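PDB 4P4M: DNA polymerase beta from Leishmania infantum, which catalyses template-directed addition of deoxynucleotides to DNA as a family X polymerase, and probably serves in base excision repair. Local coordinates for residues Ile151-Pro156 and Val266-Arg271; Gly314-Gly319 and Asp347-Lys352; Glu173-Asp178 and Gly221-Phe226; Ser186-His191 and Ala371-Arg376. All blocks are in the same frame, centred on the assembly; numbering follows the deposited sequence. Where two conformers were deposited one is given.

Interaction 1: Ile151-Pro156 and Val266-Arg271; sequences INEKIP and VYKARR. With nucleotides of chain B.
The turn from Ile151 into Pro156 runs across Lys268-Arg271 with end-to-end directions 107° apart, and the CA atoms come nearest at 6.6 Å, from Ile151 to Arg270, with no direct hydrogen bond between the segments. Arg270 contributes the largest share of the buried surface. Its chain bends at chi2 (-57°) and slides past Ile155 in the opposite direction, so that Ile155 CG1 rests 3.8 Å from Arg270 CD and lies over one face of the guanidinium, toward its rim. The opposite face carries the CB of Lys268. Pro156 CD touches Arg270 NH2, while in the plane of the group a water accepts from Arg270 NH1 (3.0 Å) and donates to Glu153 O. Arg270 NE is also salt-bridged to Glu159 of helix 157-175. Glu153 and Lys268 meet by their aliphatic parts, CG to CE 3.7 Å; Glu153 OE1 and Lys268 NZ, at 4.5 Å, are too far apart for a salt bridge. At the other end, Ile151 CG2 lies 3.9 Å from Arg271 NE, and a second water joins that NE to Ile151 O, 2.6 Å from each. Arg271 belongs to the palm strand 270-277, and its NH1 lies next to OP1 of DA5 of chain B, with the magnesium ligand Asp196 close by. Both arginines thus combine apolar packing along their chains with water bridges to backbone carbonyls, an arrangement consistent with one guanidinium being held inside the palm while the next is presented to the DNA backbone.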
# COMPACT_ATOMS: atom_id res chain seq x y z
N ILE A 151 -6.98 14.80 1.20
CA ILE A 151 -5.72 14.05 1.29
C ILE A 151 -4.78 14.61 2.36
O ILE A 151 -4.00 13.87 2.96
CB ILE A 151 -5.02 13.95 -0.09
CG1 ILE A 151 -5.78 12.98 -1.00
CG2 ILE A 151 -3.56 13.49 0.07
CD1 ILE A 151 -5.33 13.03 -2.45
N ASN A 152 -4.86 15.91 2.63
CA ASN A 152 -4.01 16.51 3.66
C ASN A 152 -4.57 16.41 5.09
O ASN A 152 -3.98 16.94 6.02
CB ASN A 152 -3.71 17.97 3.33
CG ASN A 152 -2.86 18.11 2.09
OD1 ASN A 152 -2.08 17.22 1.75
ND2 ASN A 152 -3.00 19.24 1.41
N GLU A 153 -5.71 15.74 5.25
CA GLU A 153 -6.29 15.57 6.59
C GLU A 153 -5.95 14.17 7.13
O GLU A 153 -6.02 13.20 6.40
CB GLU A 153 -7.81 15.76 6.54
CG GLU A 153 -8.22 17.18 6.11
CD GLU A 153 -7.85 18.23 7.14
OE1 GLU A 153 -8.18 18.02 8.32
OE2 GLU A 153 -7.21 19.25 6.78
N LYS A 154 -5.56 14.06 8.40
CA LYS A 154 -5.24 12.75 8.96
C LYS A 154 -6.49 12.02 9.45
O LYS A 154 -7.49 12.64 9.79
CB LYS A 154 -4.17 12.86 10.06
CG LYS A 154 -4.34 14.02 11.04
CD LYS A 154 -3.04 14.27 11.81
CE LYS A 154 -3.14 15.43 12.79
NZ LYS A 154 -4.01 15.14 13.95
N ILE A 155 -6.42 10.69 9.44
CA ILE A 155 -7.54 9.84 9.87
C ILE A 155 -7.40 9.47 11.36
O ILE A 155 -6.40 8.86 11.74
CB ILE A 155 -7.54 8.50 9.08
CG1 ILE A 155 -7.35 8.75 7.57
CG2 ILE A 155 -8.82 7.71 9.37
CD1 ILE A 155 -7.22 7.46 6.74
N PRO A 156 -8.39 9.83 12.19
CA PRO A 156 -8.35 9.42 13.60
C PRO A 156 -8.51 7.91 13.73
O PRO A 156 -9.25 7.31 12.94
CB PRO A 156 -9.58 10.11 14.21
CG PRO A 156 -10.10 11.05 13.17
CD PRO A 156 -9.64 10.52 11.85
N VAL A 266 -21.34 13.05 7.97
CA VAL A 266 -20.78 12.87 6.63
C VAL A 266 -19.25 12.77 6.72
O VAL A 266 -18.62 13.57 7.42
CB VAL A 266 -21.18 14.04 5.70
CG1 VAL A 266 -20.47 13.94 4.36
CG2 VAL A 266 -22.69 14.07 5.50
N TYR A 267 -18.65 11.81 6.01
CA TYR A 267 -17.21 11.55 6.13
C TYR A 267 -16.38 12.13 4.99
O TYR A 267 -16.88 12.30 3.87
CB TYR A 267 -16.94 10.03 6.21
CG TYR A 267 -17.49 9.35 7.44
CD1 TYR A 267 -16.73 9.24 8.60
CD2 TYR A 267 -18.78 8.82 7.45
CE1 TYR A 267 -17.25 8.61 9.74
CE2 TYR A 267 -19.30 8.20 8.56
CZ TYR A 267 -18.53 8.10 9.71
OH TYR A 267 -19.07 7.48 10.81
N LYS A 268 -15.11 12.41 5.27
CA LYS A 268 -14.13 12.76 4.24
C LYS A 268 -13.75 11.52 3.42
O LYS A 268 -13.71 10.41 3.96
CB LYS A 268 -12.84 13.28 4.91
CG LYS A 268 -12.98 14.59 5.69
CD LYS A 268 -11.62 14.96 6.31
CE LYS A 268 -11.65 16.29 7.06
NZ LYS A 268 -12.32 16.19 8.39
N ALA A 269 -13.43 11.71 2.15
CA ALA A 269 -12.80 10.65 1.38
C ALA A 269 -11.35 10.44 1.86
O ALA A 269 -10.65 11.41 2.16
CB ALA A 269 -12.85 10.96 -0.13
N ARG A 270 -10.91 9.18 1.93
CA ARG A 270 -9.58 8.83 2.44
C ARG A 270 -8.78 8.06 1.39
O ARG A 270 -9.35 7.35 0.57
CB ARG A 270 -9.69 7.93 3.69
CG ARG A 270 -10.60 8.45 4.80
CD ARG A 270 -10.17 9.85 5.29
NE ARG A 270 -10.74 10.18 6.61
CZ ARG A 270 -10.33 11.22 7.33
NH1 ARG A 270 -9.36 12.01 6.86
NH2 ARG A 270 -10.86 11.47 8.53
N ARG A 271 -7.45 8.17 1.46
CA ARG A 271 -6.59 7.32 0.64
C ARG A 271 -6.65 5.87 1.13
O ARG A 271 -6.36 5.59 2.29
CB ARG A 271 -5.15 7.83 0.62
CG ARG A 271 -5.01 9.12 -0.17
CD ARG A 271 -3.54 9.51 -0.37
NE ARG A 271 -2.83 9.72 0.89
CZ ARG A 271 -1.85 8.93 1.34
NH1 ARG A 271 -1.44 7.88 0.63
NH2 ARG A 271 -1.26 9.20 2.49
P DA B 5 1.35 6.69 -1.50
OP1 DA B 5 -0.10 6.80 -1.24
OP2 DA B 5 2.29 7.39 -0.61
O5' DA B 5 1.69 5.14 -1.58
C5' DA B 5 1.65 4.32 -0.46
C4' DA B 5 1.89 2.89 -0.89
O4' DA B 5 3.12 2.81 -1.66
C3' DA B 5 2.10 1.96 0.29
O3' DA B 5 1.81 0.60 -0.09
C2' DA B 5 3.58 2.23 0.57
C1' DA B 5 4.12 2.19 -0.86
N9 DA B 5 5.42 2.82 -1.11
C8 DA B 5 5.72 4.14 -1.26
N7 DA B 5 6.99 4.38 -1.52
C5 DA B 5 7.57 3.12 -1.56
C6 DA B 5 8.89 2.67 -1.78
N6 DA B 5 9.93 3.48 -2.03
N1 DA B 5 9.12 1.33 -1.74
C2 DA B 5 8.08 0.52 -1.49
N3 DA B 5 6.80 0.83 -1.26
C4 DA B 5 6.61 2.15 -1.31
O HOH W 1 -3.46 11.35 2.76
O HOH W 2 -7.83 11.87 4.33

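Interaction 2: Gly314-Gly319 and Asp347-Lys352; sequences GLFKLG and DELEDK
Within the thumb of this family X polymerase, the edge of the two-stranded antiparallel sheet 308-310/315-317 receives the short helix 347-350 and the turn that follows it. Phe316 and Leu349 form the apolar centre. Their side chains cross at about a right angle, and Leu349 CG sits 4.1 Å from the centroid of the Phe316 ring, 16° off its normal: a CH-pi contact over one face, displaced toward the rim. The CD1 branch of Leu349 reaches further along the ring to its root, 3.7 Å from Phe316 CG. Placing the isobutyl group there depends on a first torsion that sets CG anti to the backbone N (chi1 -179°). Leu318 CD2 adds a looser apolar touch, 4.2 Å from the same Leu349 CD1.

Beside this packing, the backbones are joined by one hydrogen bond, Lys317 N to Lys352 O, 2.9 Å long and nearly straight at 170°. Phe316 CA makes a CA-H...O contact of 3.6 Å with the same Lys352 O, so two neighbouring strand residues converge on one acceptor. The aliphatic chain of Lys352 runs beside the carbonyl of Lys317, its CD 3.4 Å from Lys317 O, before NZ turns back to a weak hydrogen bond with Glu348 O.

Leu309 of strand 308-310 packs on both Phe316 and Leu318, and Pro345 of strand 344-345 touches the Phe316 ring. The backbone hydrogen bond between Leu315 and Val354 extends the attachment to strand 315-317 two residues past Lys352.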
# COMPACT_ATOMS: atom_id res chain seq x y z
N GLY A 314 8.47 -13.06 1.00
CA GLY A 314 9.12 -14.09 1.79
C GLY A 314 10.49 -13.72 2.33
O GLY A 314 10.97 -12.60 2.10
N LEU A 315 11.10 -14.65 3.06
CA LEU A 315 12.48 -14.54 3.52
C LEU A 315 13.26 -15.60 2.75
O LEU A 315 12.95 -16.79 2.85
CB LEU A 315 12.57 -14.82 5.04
CG LEU A 315 13.95 -14.86 5.70
CD1 LEU A 315 14.65 -13.49 5.63
CD2 LEU A 315 13.86 -15.34 7.15
N PHE A 316 14.26 -15.17 1.96
CA PHE A 316 14.94 -16.09 1.03
C PHE A 316 16.45 -16.16 1.33
O PHE A 316 17.11 -15.14 1.42
CB PHE A 316 14.72 -15.63 -0.43
CG PHE A 316 13.26 -15.48 -0.79
CD1 PHE A 316 12.53 -16.58 -1.22
CD2 PHE A 316 12.62 -14.25 -0.69
CE1 PHE A 316 11.17 -16.45 -1.54
CE2 PHE A 316 11.28 -14.10 -1.00
CZ PHE A 316 10.55 -15.21 -1.43
N LYS A 317 16.97 -17.38 1.49
CA LYS A 317 18.37 -17.56 1.86
C LYS A 317 19.22 -17.69 0.60
O LYS A 317 19.20 -18.72 -0.06
CB LYS A 317 18.54 -18.80 2.75
CG LYS A 317 19.93 -18.90 3.44
CD LYS A 317 19.97 -20.09 4.40
CE LYS A 317 21.34 -20.29 5.02
NZ LYS A 317 21.76 -19.13 5.82
N LEU A 318 19.96 -16.63 0.29
CA LEU A 318 20.71 -16.55 -0.97
C LEU A 318 22.08 -17.21 -0.87
O LEU A 318 22.59 -17.72 -1.87
CB LEU A 318 20.85 -15.10 -1.43
CG LEU A 318 19.56 -14.28 -1.59
CD1 LEU A 318 19.86 -12.88 -2.12
CD2 LEU A 318 18.55 -14.98 -2.49
N GLY A 319 22.67 -17.19 0.32
CA GLY A 319 23.99 -17.76 0.54
C GLY A 319 25.08 -16.71 0.65
O GLY A 319 24.88 -15.64 1.23
N ASP A 347 10.67 -19.98 -9.67
CA ASP A 347 11.10 -21.21 -9.01
C ASP A 347 12.51 -21.15 -8.40
O ASP A 347 12.75 -21.67 -7.30
CB ASP A 347 11.01 -22.41 -9.97
CG ASP A 347 9.59 -22.91 -10.15
OD1 ASP A 347 8.67 -22.46 -9.42
OD2 ASP A 347 9.38 -23.77 -11.02
N GLU A 348 13.45 -20.52 -9.10
CA GLU A 348 14.82 -20.45 -8.62
C GLU A 348 14.93 -19.69 -7.29
O GLU A 348 15.76 -20.02 -6.44
CB GLU A 348 15.72 -19.81 -9.68
CG GLU A 348 17.21 -20.00 -9.42
CD GLU A 348 18.03 -19.95 -10.69
OE1 GLU A 348 17.44 -19.79 -11.78
OE2 GLU A 348 19.27 -20.09 -10.60
N LEU A 349 14.07 -18.69 -7.12
CA LEU A 349 14.01 -17.94 -5.87
C LEU A 349 13.15 -18.66 -4.82
O LEU A 349 13.50 -18.73 -3.64
CB LEU A 349 13.50 -16.53 -6.14
CG LEU A 349 13.38 -15.55 -4.97
CD1 LEU A 349 14.72 -15.43 -4.22
CD2 LEU A 349 12.93 -14.17 -5.47
N GLU A 350 12.02 -19.21 -5.26
CA GLU A 350 11.16 -19.96 -4.36
C GLU A 350 11.92 -21.10 -3.67
O GLU A 350 11.68 -21.38 -2.49
CB GLU A 350 9.91 -20.48 -5.10
CG GLU A 350 8.90 -21.24 -4.24
CD GLU A 350 8.27 -20.39 -3.13
OE1 GLU A 350 8.02 -19.17 -3.34
OE2 GLU A 350 8.00 -20.95 -2.05
N ASP A 351 12.85 -21.73 -4.38
CA ASP A 351 13.67 -22.80 -3.81
C ASP A 351 14.50 -22.34 -2.61
O ASP A 351 14.92 -23.16 -1.79
CB ASP A 351 14.61 -23.39 -4.86
CG ASP A 351 13.90 -24.24 -5.90
OD1 ASP A 351 12.79 -24.74 -5.61
OD2 ASP A 351 14.45 -24.42 -7.00
N LYS A 352 14.75 -21.03 -2.53
CA LYS A 352 15.55 -20.46 -1.44
C LYS A 352 14.72 -20.07 -0.22
O LYS A 352 15.27 -19.62 0.79
CB LYS A 352 16.29 -19.21 -1.93
CG LYS A 352 17.12 -19.39 -3.20
CD LYS A 352 18.32 -20.28 -2.95
CE LYS A 352 19.33 -20.17 -4.09
NZ LYS A 352 18.85 -20.86 -5.31

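Interaction 3: Glu173-Asp178 and Gly221-Phe226; sequences EVLGKD and GHFVEF
Val174 sits over one face of the Phe226 ring, its CB 3.6 Å from the ring centroid and 11° off the normal, a CH-pi contact centred on the face. The pair joins two palm helices, the C-terminal end of 157-175 and the middle of 219-229. Val174 and Phe226 run antiparallel past each other, and the two methyl groups straddle the root of the ring: CG2 is 3.6 Å from Phe226 CD1, while CG1 approaches CD2 on the other flank. With chi1 at 76°, CG1 stands between the backbone N and the carbonyl carbon, and this turn also brings it to the edge of the second aromatic ring, 4.0 Å from Phe223 CD1 and in that ring's plane. One valine therefore meets Phe226 by its face and Phe223 by its edge. At the exposed margin the carboxylate of Glu173, in the conformer described, stands with its plane 79° from that of the Phe226 ring and brings OE1 to the ring edge, 3.8 Å from Phe226 CZ. On the helix 157-175 side, Cys171 also touches Phe223 and Lys170 touches Phe226. Gly176, with positive phi, then takes the chain away from the interface. Just before it, Leu175 crosses Phe223 at about a right angle, CD1 lying 4.1 Å from Phe223 CB.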
# COMPACT_ATOMS: atom_id res chain seq x y z
N GLU A 173 -19.01 -10.56 2.13
CA GLU A 173 -20.22 -10.54 1.31
C GLU A 173 -19.97 -10.95 -0.13
O GLU A 173 -20.70 -11.76 -0.69
CB GLU A 173 -20.87 -9.15 1.32
CG GLU A 173 -21.67 -8.85 2.56
CD GLU A 173 -22.45 -7.55 2.46
OE1 GLU A 173 -22.30 -6.83 1.45
OE2 GLU A 173 -23.22 -7.26 3.39
N VAL A 174 -18.92 -10.39 -0.75
CA VAL A 174 -18.70 -10.62 -2.18
C VAL A 174 -17.65 -11.70 -2.50
O VAL A 174 -17.75 -12.37 -3.54
CB VAL A 174 -18.38 -9.29 -2.93
CG1 VAL A 174 -16.95 -8.82 -2.65
CG2 VAL A 174 -18.62 -9.44 -4.43
N LEU A 175 -16.68 -11.90 -1.61
CA LEU A 175 -15.64 -12.92 -1.83
C LEU A 175 -15.80 -14.20 -1.01
O LEU A 175 -15.27 -15.25 -1.38
CB LEU A 175 -14.23 -12.34 -1.61
CG LEU A 175 -13.86 -11.06 -2.36
CD1 LEU A 175 -12.42 -10.65 -2.06
CD2 LEU A 175 -14.06 -11.24 -3.87
N GLY A 176 -16.51 -14.11 0.12
CA GLY A 176 -16.79 -15.29 0.94
C GLY A 176 -15.70 -15.66 1.93
O GLY A 176 -14.70 -14.96 2.05
N LYS A 177 -15.87 -16.79 2.61
CA LYS A 177 -15.01 -17.16 3.74
C LYS A 177 -13.58 -17.54 3.35
O LYS A 177 -12.72 -17.63 4.22
CB LYS A 177 -15.65 -18.32 4.53
CG LYS A 177 -15.73 -19.60 3.73
CD LYS A 177 -16.17 -20.78 4.58
CE LYS A 177 -16.13 -22.07 3.77
NZ LYS A 177 -16.25 -23.27 4.63
N ASP A 178 -13.31 -17.77 2.06
CA ASP A 178 -11.94 -18.11 1.65
C ASP A 178 -10.97 -16.93 1.76
O ASP A 178 -9.75 -17.12 1.68
CB ASP A 178 -11.88 -18.64 0.21
CG ASP A 178 -12.43 -20.04 0.06
OD1 ASP A 178 -12.55 -20.76 1.07
OD2 ASP A 178 -12.74 -20.43 -1.09
N GLY A 221 -9.78 -6.99 -8.73
CA GLY A 221 -10.66 -6.19 -9.57
C GLY A 221 -12.13 -6.42 -9.25
O GLY A 221 -12.92 -5.48 -9.29
N HIS A 222 -12.50 -7.66 -8.94
CA HIS A 222 -13.87 -7.96 -8.53
C HIS A 222 -14.24 -7.27 -7.21
O HIS A 222 -15.36 -6.76 -7.05
CB HIS A 222 -14.09 -9.48 -8.40
CG HIS A 222 -13.95 -10.22 -9.69
ND1 HIS A 222 -14.33 -9.69 -10.90
CD2 HIS A 222 -13.48 -11.47 -9.96
CE1 HIS A 222 -14.10 -10.57 -11.86
NE2 HIS A 222 -13.59 -11.65 -11.31
N PHE A 223 -13.31 -7.29 -6.25
CA PHE A 223 -13.52 -6.64 -4.95
C PHE A 223 -13.65 -5.12 -5.13
O PHE A 223 -14.54 -4.48 -4.54
CB PHE A 223 -12.37 -7.00 -4.00
CG PHE A 223 -12.52 -6.48 -2.59
CD1 PHE A 223 -13.70 -6.68 -1.87
CD2 PHE A 223 -11.46 -5.82 -1.96
CE1 PHE A 223 -13.82 -6.21 -0.56
CE2 PHE A 223 -11.58 -5.36 -0.66
CZ PHE A 223 -12.76 -5.56 0.04
N VAL A 224 -12.78 -4.55 -5.95
CA VAL A 224 -12.83 -3.11 -6.25
C VAL A 224 -14.16 -2.71 -6.90
O VAL A 224 -14.78 -1.72 -6.50
CB VAL A 224 -11.62 -2.68 -7.12
CG1 VAL A 224 -11.83 -1.27 -7.68
CG2 VAL A 224 -10.34 -2.75 -6.28
N GLU A 225 -14.61 -3.48 -7.90
CA GLU A 225 -15.90 -3.18 -8.56
C GLU A 225 -17.06 -3.19 -7.56
O GLU A 225 -17.97 -2.35 -7.64
CB GLU A 225 -16.19 -4.19 -9.67
CG GLU A 225 -15.27 -4.07 -10.87
CD GLU A 225 -15.46 -5.21 -11.87
OE1 GLU A 225 -16.01 -6.26 -11.49
OE2 GLU A 225 -15.04 -5.05 -13.03
N PHE A 226 -17.03 -4.14 -6.63
CA PHE A 226 -18.08 -4.24 -5.61
C PHE A 226 -18.10 -2.98 -4.73
O PHE A 226 -19.17 -2.39 -4.50
CB PHE A 226 -17.88 -5.51 -4.76
CG PHE A 226 -19.03 -5.81 -3.82
CD1 PHE A 226 -20.25 -6.27 -4.32
CD2 PHE A 226 -18.88 -5.67 -2.45
CE1 PHE A 226 -21.30 -6.54 -3.46
CE2 PHE A 226 -19.93 -5.95 -1.59
CZ PHE A 226 -21.14 -6.39 -2.10

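Interaction 4: Ser186-His191 and Ala371-Arg376; sequences SYRRRH and AKPENR. With D3T (2',3'-dideoxy-thymidine-5'-triphosphate), chain D.
Two arginine side chains approach with like charges, Arg188 NH1 lying 3.9 Å from Arg376 NH1 and the guanidinium planes 72° apart. Glu359 OE1 forms a salt bridge with NH2 of each, so one carboxylate draws the two together, and Thr290 OG1 binds Arg188 NH1. The extended chain of Arg188 lays its guanidinium flat on Pro373, whose CG stands over the centre of one face, 3.8 Å from Arg188 CZ. Arg376 turns back: NE and NH2 grip Ala371 O side-on, both at 3.0 Å, with that oxygen in the guanidinium plane.

Helix 185-188 ends in a Schellman motif with Arg190, at positive phi, as its C-prime residue. There Glu374 CA makes a CA-H...O contact of 3.3 Å with Arg189 O. Arg190 and Glu374 lie side by side, but their charged atoms remain beyond salt-bridge distance.

Arg189 connects this tail to the nucleotide pocket. Its CG packs on Pro373 O at 3.4 Å, and the bend at chi3 (-49°) takes the guanidinium to the beta-phosphate, where NH1 donates to D3T O2B (2.8 Å, 160°) in the plane of the group and NH2 adds a weak bond. Asp377 holds that NH2 in a salt bridge and Thr290 O takes a hydrogen bond from NH1. Beside Gly195 and Asn296, Ser186 also binds the nucleotide, OG donating to D3T O3G (2.7 Å) and N to O1B.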
# COMPACT_ATOMS: atom_id res chain seq x y z
N SER A 186 0.40 2.55 9.94
CA SER A 186 0.55 3.20 11.24
C SER A 186 -0.61 2.93 12.20
O SER A 186 -0.46 3.07 13.41
CB SER A 186 0.77 4.72 11.06
OG SER A 186 -0.34 5.30 10.40
N TYR A 187 -1.76 2.54 11.64
CA TYR A 187 -2.89 2.06 12.44
C TYR A 187 -2.52 0.82 13.27
O TYR A 187 -2.78 0.78 14.47
CB TYR A 187 -4.06 1.74 11.51
CG TYR A 187 -5.24 1.01 12.15
CD1 TYR A 187 -6.13 1.68 12.98
CD2 TYR A 187 -5.49 -0.33 11.88
CE1 TYR A 187 -7.22 1.03 13.55
CE2 TYR A 187 -6.57 -1.00 12.44
CZ TYR A 187 -7.43 -0.31 13.27
OH TYR A 187 -8.51 -0.96 13.83
N ARG A 188 -1.92 -0.18 12.63
CA ARG A 188 -1.48 -1.37 13.37
C ARG A 188 -0.36 -1.03 14.37
O ARG A 188 -0.21 -1.69 15.41
CB ARG A 188 -1.07 -2.50 12.41
CG ARG A 188 -0.60 -3.80 13.13
CD ARG A 188 -0.62 -5.05 12.21
NE ARG A 188 -0.22 -6.25 12.95
CZ ARG A 188 0.99 -6.82 12.89
NH1 ARG A 188 1.94 -6.29 12.11
NH2 ARG A 188 1.26 -7.90 13.61
N ARG A 189 0.41 0.02 14.07
CA ARG A 189 1.44 0.52 15.00
C ARG A 189 0.82 1.38 16.13
O ARG A 189 1.53 1.96 16.95
CB ARG A 189 2.54 1.30 14.26
CG ARG A 189 3.27 0.46 13.17
CD ARG A 189 4.70 0.97 12.84
NE ARG A 189 4.79 2.41 12.59
CZ ARG A 189 4.45 3.00 11.44
NH1 ARG A 189 3.96 2.29 10.43
NH2 ARG A 189 4.58 4.32 11.32
N ARG A 190 -0.51 1.43 16.16
CA ARG A 190 -1.28 2.10 17.22
C ARG A 190 -1.11 3.62 17.32
O ARG A 190 -1.28 4.21 18.40
CB ARG A 190 -1.03 1.44 18.59
CG ARG A 190 -1.43 -0.04 18.60
CD ARG A 190 -1.08 -0.71 19.92
NE ARG A 190 -1.82 -0.15 21.04
CZ ARG A 190 -3.01 -0.57 21.44
NH1 ARG A 190 -3.61 -1.57 20.80
NH2 ARG A 190 -3.61 0.00 22.47
N HIS A 191 -0.80 4.26 16.20
CA HIS A 191 -0.78 5.73 16.16
C HIS A 191 -2.20 6.27 16.30
O HIS A 191 -3.15 5.71 15.76
CB HIS A 191 -0.15 6.23 14.85
CG HIS A 191 1.32 5.96 14.72
ND1 HIS A 191 2.14 6.71 13.91
CD2 HIS A 191 2.10 5.01 15.30
CE1 HIS A 191 3.38 6.23 14.00
NE2 HIS A 191 3.38 5.21 14.83
N ALA A 371 10.15 -6.91 18.18
CA ALA A 371 9.55 -5.62 18.53
C ALA A 371 8.06 -5.64 18.21
O ALA A 371 7.66 -6.04 17.11
CB ALA A 371 10.24 -4.49 17.77
N LYS A 372 7.23 -5.24 19.17
CA LYS A 372 5.79 -5.11 18.90
C LYS A 372 5.58 -4.04 17.83
O LYS A 372 6.39 -3.13 17.70
CB LYS A 372 5.03 -4.70 20.16
CG LYS A 372 5.05 -5.73 21.29
CD LYS A 372 4.53 -5.10 22.58
CE LYS A 372 4.38 -6.12 23.69
NZ LYS A 372 3.27 -7.08 23.42
N PRO A 373 4.48 -4.13 17.05
CA PRO A 373 4.20 -3.09 16.04
C PRO A 373 4.31 -1.65 16.56
O PRO A 373 4.86 -0.78 15.87
CB PRO A 373 2.75 -3.40 15.64
CG PRO A 373 2.67 -4.91 15.77
CD PRO A 373 3.46 -5.19 17.05
N GLU A 374 3.80 -1.38 17.75
CA GLU A 374 3.84 -0.03 18.31
C GLU A 374 5.25 0.45 18.65
O GLU A 374 5.46 1.62 18.95
CB GLU A 374 2.96 0.06 19.56
CG GLU A 374 3.39 -0.91 20.65
CD GLU A 374 2.31 -1.12 21.69
OE1 GLU A 374 1.72 -2.22 21.71
OE2 GLU A 374 2.06 -0.17 22.46
N ASN A 375 6.22 -0.46 18.62
CA ASN A 375 7.62 -0.10 18.83
C ASN A 375 8.45 -0.17 17.55
O ASN A 375 9.67 -0.36 17.59
CB ASN A 375 8.23 -0.97 19.93
CG ASN A 375 7.54 -0.79 21.27
OD1 ASN A 375 7.18 -1.76 21.95
ND2 ASN A 375 7.33 0.46 21.66
N ARG A 376 7.80 -0.04 16.40
CA ARG A 376 8.51 -0.08 15.13
C ARG A 376 8.58 1.30 14.47
O ARG A 376 8.25 1.45 13.30
CB ARG A 376 7.88 -1.12 14.18
CG ARG A 376 7.99 -2.55 14.70
CD ARG A 376 7.33 -3.59 13.75
NE ARG A 376 7.00 -4.82 14.48
CZ ARG A 376 6.22 -5.79 14.01
NH1 ARG A 376 5.69 -5.68 12.79
NH2 ARG A 376 5.95 -6.86 14.76
PA D3T D . 2.74 4.55 4.53
O1A D3T D . 1.27 4.42 4.31
O2A D3T D . 3.44 5.40 3.50
O5' D3T D . 3.15 2.98 3.78
C5' D3T D . 2.64 1.92 4.41
C4' D3T D . 3.74 0.81 4.66
O4' D3T D . 4.51 0.58 3.47
C1' D3T D . 5.83 0.33 3.81
N1 D3T D . 6.73 1.25 3.06
C6 D3T D . 6.38 2.58 2.92
C2 D3T D . 7.99 0.76 2.53
O2 D3T D . 8.32 -0.39 2.65
N3 D3T D . 8.81 1.70 1.86
C4 D3T D . 8.40 2.96 1.76
O4 D3T D . 9.21 3.82 1.11
C5 D3T D . 7.18 3.50 2.27
C5M D3T D . 6.86 4.93 2.08
C2' D3T D . 6.02 0.55 5.33
C3' D3T D . 4.76 1.28 5.72
O3A D3T D . 3.42 4.30 5.89
PB D3T D . 2.57 4.52 7.40
O1B D3T D . 1.41 3.62 7.18
O2B D3T D . 3.68 3.95 8.24
O3B D3T D . 2.22 5.97 7.77
PG D3T D . 0.91 7.00 7.41
O1G D3T D . -0.03 6.25 6.52
O2G D3T D . 1.59 8.17 6.71
O3G D3T D . 0.30 7.31 8.77

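Interactions 1 and 4 both reach the active site, their centres 20 Å apart and nearest atoms about 6 Å apart. In interaction 1 the side chain of Arg271 is about 6 Å from the magnesium ion and about 5 Å from the bound nucleotide; in interaction 4 Arg189 lies about 6 Å from the same metal but binds the triphosphate directly. Their segments alternate along the chain, and both bring an arginine near the magnesium ion. Interaction 3 joins palm helices 24 Å from interaction 1, centre to centre, away from the annotated sites. Interaction 2, in the thumb, is 40 Å from interaction 1 and 28 Å from interaction 4 between centres.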